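Local atomic coordinates of putative thioesterase (Escherichia coli, PDB entry 5UGZ), a protein that probably hydrolyses thioesters to release intermediates from the colibactin NRPS/PKS assembly line, acting as a type-II thioesterase. Residues Leu215-Glu218 with Lys219-Thr222; Val246-Val249 with Asn250-Ile253. One frame throughout, in Å; residues are numbered along the deposited sequence.

Interaction 1 (Leu215-Glu218 with Lys219-Thr222); sequences LAWE and KFTT
K219 and F220 both fold back onto the carbonyl of A216, one turn earlier in a 3-10 segment. The tight part is made by the buried A216, W217 and F220. The F220 ring presents its edge to the carbonyl, with F220 CE2 3.3 Å from A216 O. K219 CG lies over one face of that ring, offset toward the rim. F220 N reaches W217 O in a weak 3-10 bond of 3.4 Å. The two aromatic side chains meet obliquely, F220 CD2 being 4.3 Å from W217 CE3. A leucine at F220 has no ring edge to set beside A216 O, and F105 would probably be left without its edge-to-face partner. K219 and E218 are the two exposed residues. K219 is tied down: NZ donates to A216 O at 3.1 Å, in the carbonyl plane and on a lone pair. To get there, CG sits between the backbone N and the carbonyl carbon (chi1 53°), and the chain bends again at its end (chi4 -65°). NZ also forms a salt bridge with D131, in the loop after strand 121-125. E218 is looser: its chain is extended beyond CG and meets this turn only near its root, CB lying 3.3 Å from K219 N. Inward, W217 stacks on F124 of strand 121-125 and rests on I198 and L200 of strand 198-203, while F220 meets F105 of helix 99-113.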
ATOM      1  N   LEU A 215       0.897  11.099 -13.219  1.00 33.41           N
ATOM      2  CA  LEU A 215      -0.214  11.849 -13.784  1.00 33.76           C
ATOM      3  C   LEU A 215      -1.343  10.931 -14.245  1.00 34.04           C
ATOM      4  O   LEU A 215      -2.493  11.376 -14.349  1.00 33.66           O
ATOM      5  CB  LEU A 215       0.307  12.714 -14.935  1.00 36.10           C
ATOM      6  CG  LEU A 215       1.507  13.584 -14.540  1.00 38.28           C
ATOM      7  CD1 LEU A 215       2.189  14.197 -15.766  1.00 38.76           C
ATOM      8  CD2 LEU A 215       1.074  14.664 -13.551  1.00 39.65           C
ATOM      9  N   ALA A 216      -1.041   9.658 -14.513  1.00 32.13           N
ATOM     10  CA  ALA A 216      -2.050   8.672 -14.870  1.00 29.23           C
ATOM     11  C   ALA A 216      -2.957   8.312 -13.712  1.00 27.18           C
ATOM     12  O   ALA A 216      -3.864   7.500 -13.893  1.00 28.88           O
ATOM     13  CB  ALA A 216      -1.384   7.405 -15.395  1.00 33.21           C
ATOM     14  N   TRP A 217      -2.716   8.865 -12.529  1.00 26.46           N
ATOM     15  CA  TRP A 217      -3.542   8.588 -11.365  1.00 27.06           C
ATOM     16  C   TRP A 217      -4.819   9.413 -11.334  1.00 26.31           C
ATOM     17  O   TRP A 217      -5.768   9.024 -10.649  1.00 25.66           O
ATOM     18  CB  TRP A 217      -2.740   8.863 -10.088  1.00 28.33           C
ATOM     19  CG  TRP A 217      -2.056   7.676  -9.458  1.00 24.47           C
ATOM     20  CD1 TRP A 217      -0.714   7.467  -9.349  1.00 25.31           C
ATOM     21  CD2 TRP A 217      -2.690   6.574  -8.802  1.00 22.93           C
ATOM     22  NE1 TRP A 217      -0.468   6.295  -8.674  1.00 25.10           N
ATOM     23  CE2 TRP A 217      -1.665   5.727  -8.323  1.00 23.75           C
ATOM     24  CE3 TRP A 217      -4.025   6.220  -8.568  1.00 22.12           C
ATOM     25  CZ2 TRP A 217      -1.936   4.533  -7.633  1.00 20.53           C
ATOM     26  CZ3 TRP A 217      -4.293   5.026  -7.881  1.00 20.99           C
ATOM     27  CH2 TRP A 217      -3.251   4.202  -7.427  1.00 20.10           C
ATOM     28  N   GLU A 218      -4.873  10.530 -12.067  1.00 28.00           N
ATOM     29  CA  GLU A 218      -5.915  11.530 -11.863  1.00 24.64           C
ATOM     30  C   GLU A 218      -7.267  11.116 -12.430  1.00 24.03           C
ATOM     31  O   GLU A 218      -8.306  11.550 -11.917  1.00 25.54           O
ATOM     32  CB  GLU A 218      -5.453  12.863 -12.461  1.00 30.00           C
ATOM     33  CG  GLU A 218      -4.281  13.469 -11.680  1.00 30.14           C
ATOM     34  CD  GLU A 218      -3.596  14.618 -12.392  1.00 36.26           C
ATOM     35  OE1 GLU A 218      -4.141  15.126 -13.400  1.00 39.91           O
ATOM     36  OE2 GLU A 218      -2.496  15.009 -11.940  1.00 40.34           O
ATOM     37  N   LYS A 219      -7.300  10.277 -13.466  1.00 25.62           N
ATOM     38  CA  LYS A 219      -8.590   9.870 -14.021  1.00 22.96           C
ATOM     39  C   LYS A 219      -9.381   8.933 -13.108  1.00 22.99           C
ATOM     40  O   LYS A 219     -10.553   8.665 -13.397  1.00 20.13           O
ATOM     41  CB  LYS A 219      -8.391   9.189 -15.373  1.00 24.09           C
ATOM     42  CG  LYS A 219      -7.390   8.057 -15.332  1.00 25.31           C
ATOM     43  CD  LYS A 219      -7.468   7.211 -16.576  1.00 28.24           C
ATOM     44  CE  LYS A 219      -6.430   6.110 -16.555  1.00 28.28           C
ATOM     45  NZ  LYS A 219      -5.047   6.662 -16.595  1.00 28.90           N
ATOM     46  N   PHE A 220      -8.777   8.416 -12.038  1.00 22.76           N
ATOM     47  CA  PHE A 220      -9.414   7.420 -11.185  1.00 19.94           C
ATOM     48  C   PHE A 220     -10.284   8.028 -10.093  1.00 20.02           C
ATOM     49  O   PHE A 220     -10.940   7.284  -9.356  1.00 18.22           O
ATOM     50  CB  PHE A 220      -8.343   6.503 -10.577  1.00 21.22           C
ATOM     51  CG  PHE A 220      -7.701   5.607 -11.587  1.00 20.10           C
ATOM     52  CD1 PHE A 220      -8.396   4.533 -12.107  1.00 21.27           C
ATOM     53  CD2 PHE A 220      -6.427   5.865 -12.062  1.00 21.08           C
ATOM     54  CE1 PHE A 220      -7.821   3.719 -13.060  1.00 22.69           C
ATOM     55  CE2 PHE A 220      -5.842   5.047 -13.018  1.00 21.96           C
ATOM     56  CZ  PHE A 220      -6.536   3.984 -13.520  1.00 22.55           C
ATOM     57  N   THR A 221     -10.319   9.359  -9.988  1.00 21.49           N
ATOM     58  CA  THR A 221     -11.210  10.062  -9.080  1.00 20.76           C
ATOM     59  C   THR A 221     -11.716  11.329  -9.760  1.00 21.45           C
ATOM     60  O   THR A 221     -11.034  11.909 -10.606  1.00 21.32           O
ATOM     61  CB  THR A 221     -10.498  10.414  -7.764  1.00 19.58           C
ATOM     62  OG1 THR A 221     -11.422  11.045  -6.863  1.00 21.49           O
ATOM     63  CG2 THR A 221      -9.346  11.355  -8.028  1.00 19.62           C
ATOM     64  N   THR A 222     -12.932  11.744  -9.398  1.00 21.56           N
ATOM     65  CA  THR A 222     -13.428  13.035  -9.862  1.00 21.27           C
ATOM     66  C   THR A 222     -12.914  14.195  -9.033  1.00 22.31           C
ATOM     67  O   THR A 222     -13.124  15.351  -9.419  1.00 22.96           O
ATOM     68  CB  THR A 222     -14.942  13.091  -9.824  1.00 24.27           C
ATOM     69  OG1 THR A 222     -15.370  12.935  -8.467  1.00 25.22           O
ATOM     70  CG2 THR A 222     -15.541  12.008 -10.689  1.00 25.76           C
TER

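Interaction 2 (Val246-Val249 with Asn250-Ile253); sequences VGYV and NQTI
T252 grips the carbonyl of Y248 twice, one turn back in the alpha-helix 242-259. This is the C-terminal helix of an alpha/beta-hydrolase fold. T252 N and T252 OG1 reach Y248 O from opposite faces of the carbonyl plane. The hydroxyl bond is 2.8 Å from T252 OG1 to Y248 O, with the donor above that plane. It is possible because OG1 stands beside the backbone N (chi1 -58°), which turns it back along the helix. The bond satisfies a hydroxyl on a buried residue. Regular i to i+4 backbone bonds hold the other turns, such as N250 N to V246 O at 2.9 Å. V249 and I253 lie side by side and point the same way, with V249 CG1 4.1 Å from I253 CD1. V246 CG1 lies 3.7 Å from N250 ND2, their side chains meeting at a slant.

The next shell fixes these groups. The N250 amide is held at both ends by the loop after strand 24-29: ND2 donates to V45 O and OD1 accepts from S47 N. V246 packs on W42, V45 and L46 of the same loop. V249 and T252 press on F123 of strand 121-125, and T252 also on V199. R226 of strand 225-230 touches Y248 and donates from NH1 to Q251 OE1. That same Q251 OE1 sits at the edge of the Y248 ring, near its plane, 3.4 Å from Y248 CD1.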
ATOM      1  N   VAL A 246       2.620  10.832   8.057  1.00 17.15           N
ATOM      2  CA  VAL A 246       1.438  10.942   8.900  1.00 16.60           C
ATOM      3  C   VAL A 246       1.064  12.400   9.094  1.00 20.03           C
ATOM      4  O   VAL A 246      -0.103  12.709   9.361  1.00 19.28           O
ATOM      5  CB  VAL A 246       1.622  10.259  10.264  1.00 17.66           C
ATOM      6  CG1 VAL A 246       0.406  10.526  11.083  1.00 16.16           C
ATOM      7  CG2 VAL A 246       1.821   8.751  10.118  1.00 14.31           C
ATOM      8  N   GLY A 247       2.037  13.313   9.009  1.00 18.45           N
ATOM      9  CA  GLY A 247       1.701  14.730   9.061  1.00 19.79           C
ATOM     10  C   GLY A 247       0.768  15.131   7.934  1.00 20.19           C
ATOM     11  O   GLY A 247      -0.164  15.917   8.133  1.00 20.89           O
ATOM     12  N   TYR A 248       0.990  14.567   6.741  1.00 19.76           N
ATOM     13  CA  TYR A 248       0.161  14.812   5.563  1.00 19.07           C
ATOM     14  C   TYR A 248      -1.176  14.081   5.624  1.00 19.98           C
ATOM     15  O   TYR A 248      -2.207  14.636   5.229  1.00 20.09           O
ATOM     16  CB  TYR A 248       0.931  14.400   4.311  1.00 19.21           C
ATOM     17  CG  TYR A 248       2.013  15.379   3.988  1.00 21.65           C
ATOM     18  CD1 TYR A 248       1.680  16.680   3.625  1.00 24.74           C
ATOM     19  CD2 TYR A 248       3.354  15.039   4.069  1.00 20.45           C
ATOM     20  CE1 TYR A 248       2.645  17.615   3.334  1.00 25.04           C
ATOM     21  CE2 TYR A 248       4.340  15.982   3.776  1.00 22.60           C
ATOM     22  CZ  TYR A 248       3.965  17.277   3.407  1.00 25.38           C
ATOM     23  OH  TYR A 248       4.886  18.260   3.105  1.00 29.59           O
ATOM     24  N   VAL A 249      -1.177  12.825   6.069  1.00 17.46           N
ATOM     25  CA  VAL A 249      -2.439  12.126   6.302  1.00 19.01           C
ATOM     26  C   VAL A 249      -3.307  12.932   7.251  1.00 19.94           C
ATOM     27  O   VAL A 249      -4.518  13.084   7.032  1.00 20.50           O
ATOM     28  CB  VAL A 249      -2.189  10.697   6.839  1.00 15.42           C
ATOM     29  CG1 VAL A 249      -3.467  10.087   7.356  1.00 17.48           C
ATOM     30  CG2 VAL A 249      -1.611   9.811   5.755  1.00 14.38           C
ATOM     31  N   ASN A 250      -2.699  13.468   8.318  1.00 21.41           N
ATOM     32  CA  ASN A 250      -3.440  14.253   9.307  1.00 20.11           C
ATOM     33  C   ASN A 250      -4.073  15.486   8.670  1.00 18.52           C
ATOM     34  O   ASN A 250      -5.247  15.780   8.903  1.00 17.72           O
ATOM     35  CB  ASN A 250      -2.517  14.666  10.460  1.00 17.88           C
ATOM     36  CG  ASN A 250      -2.187  13.510  11.413  1.00 18.07           C
ATOM     37  OD1 ASN A 250      -2.845  12.468  11.417  1.00 15.13           O
ATOM     38  ND2 ASN A 250      -1.162  13.710  12.237  1.00 16.91           N
ATOM     39  N   GLN A 251      -3.299  16.210   7.856  1.00 19.18           N
ATOM     40  CA  GLN A 251      -3.749  17.447   7.217  1.00 20.03           C
ATOM     41  C   GLN A 251      -4.778  17.192   6.127  1.00 20.70           C
ATOM     42  O   GLN A 251      -5.642  18.041   5.878  1.00 21.35           O
ATOM     43  CB  GLN A 251      -2.549  18.173   6.623  1.00 20.41           C
ATOM     44  CG  GLN A 251      -2.911  19.119   5.511  1.00 23.14           C
ATOM     45  CD  GLN A 251      -1.728  19.458   4.653  1.00 22.25           C
ATOM     46  OE1 GLN A 251      -1.127  18.593   4.027  1.00 23.45           O
ATOM     47  NE2 GLN A 251      -1.376  20.723   4.627  1.00 24.65           N
ATOM     48  N   THR A 252      -4.689  16.045   5.454  1.00 20.46           N
ATOM     49  CA  THR A 252      -5.707  15.652   4.484  1.00 20.79           C
ATOM     50  C   THR A 252      -7.055  15.423   5.155  1.00 19.31           C
ATOM     51  O   THR A 252      -8.096  15.895   4.673  1.00 18.78           O
ATOM     52  CB  THR A 252      -5.257  14.388   3.766  1.00 18.50           C
ATOM     53  OG1 THR A 252      -4.000  14.648   3.138  1.00 17.59           O
ATOM     54  CG2 THR A 252      -6.294  13.964   2.720  1.00 20.20           C
ATOM     55  N   ILE A 253      -7.044  14.698   6.274  1.00 19.47           N
ATOM     56  CA  ILE A 253      -8.267  14.378   7.001  1.00 19.03           C
ATOM     57  C   ILE A 253      -8.810  15.609   7.719  1.00 20.87           C
ATOM     58  O   ILE A 253     -10.018  15.873   7.706  1.00 18.60           O
ATOM     59  CB  ILE A 253      -7.992  13.216   7.970  1.00 20.60           C
ATOM     60  CG1 ILE A 253      -7.742  11.934   7.165  1.00 20.08           C
ATOM     61  CG2 ILE A 253      -9.152  13.045   8.963  1.00 20.81           C
ATOM     62  CD1 ILE A 253      -7.474  10.724   8.001  1.00 23.24           C
TER

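Overall arrangement
Interaction 1 closes before interaction 2 opens along the chain. Strand 225-230 and the short helix 237-240 come between them. Their centres are 20 Å apart and their nearest atoms about 11 Å, so they do not touch. The parallel sheet separates them. F123 and F124, neighbours on strand 121-125, face opposite contacts, 246-253 and 215-222 respectively; V199 and L200 on strand 198-203 do the same. Both strands are thus packed from both sides, as expected of an alpha/beta-hydrolase fold. The sheet also carries a probable nucleophile elbow with S98, after strand 91-97. Both contacts belong to the scaffold of the thioesterase domain.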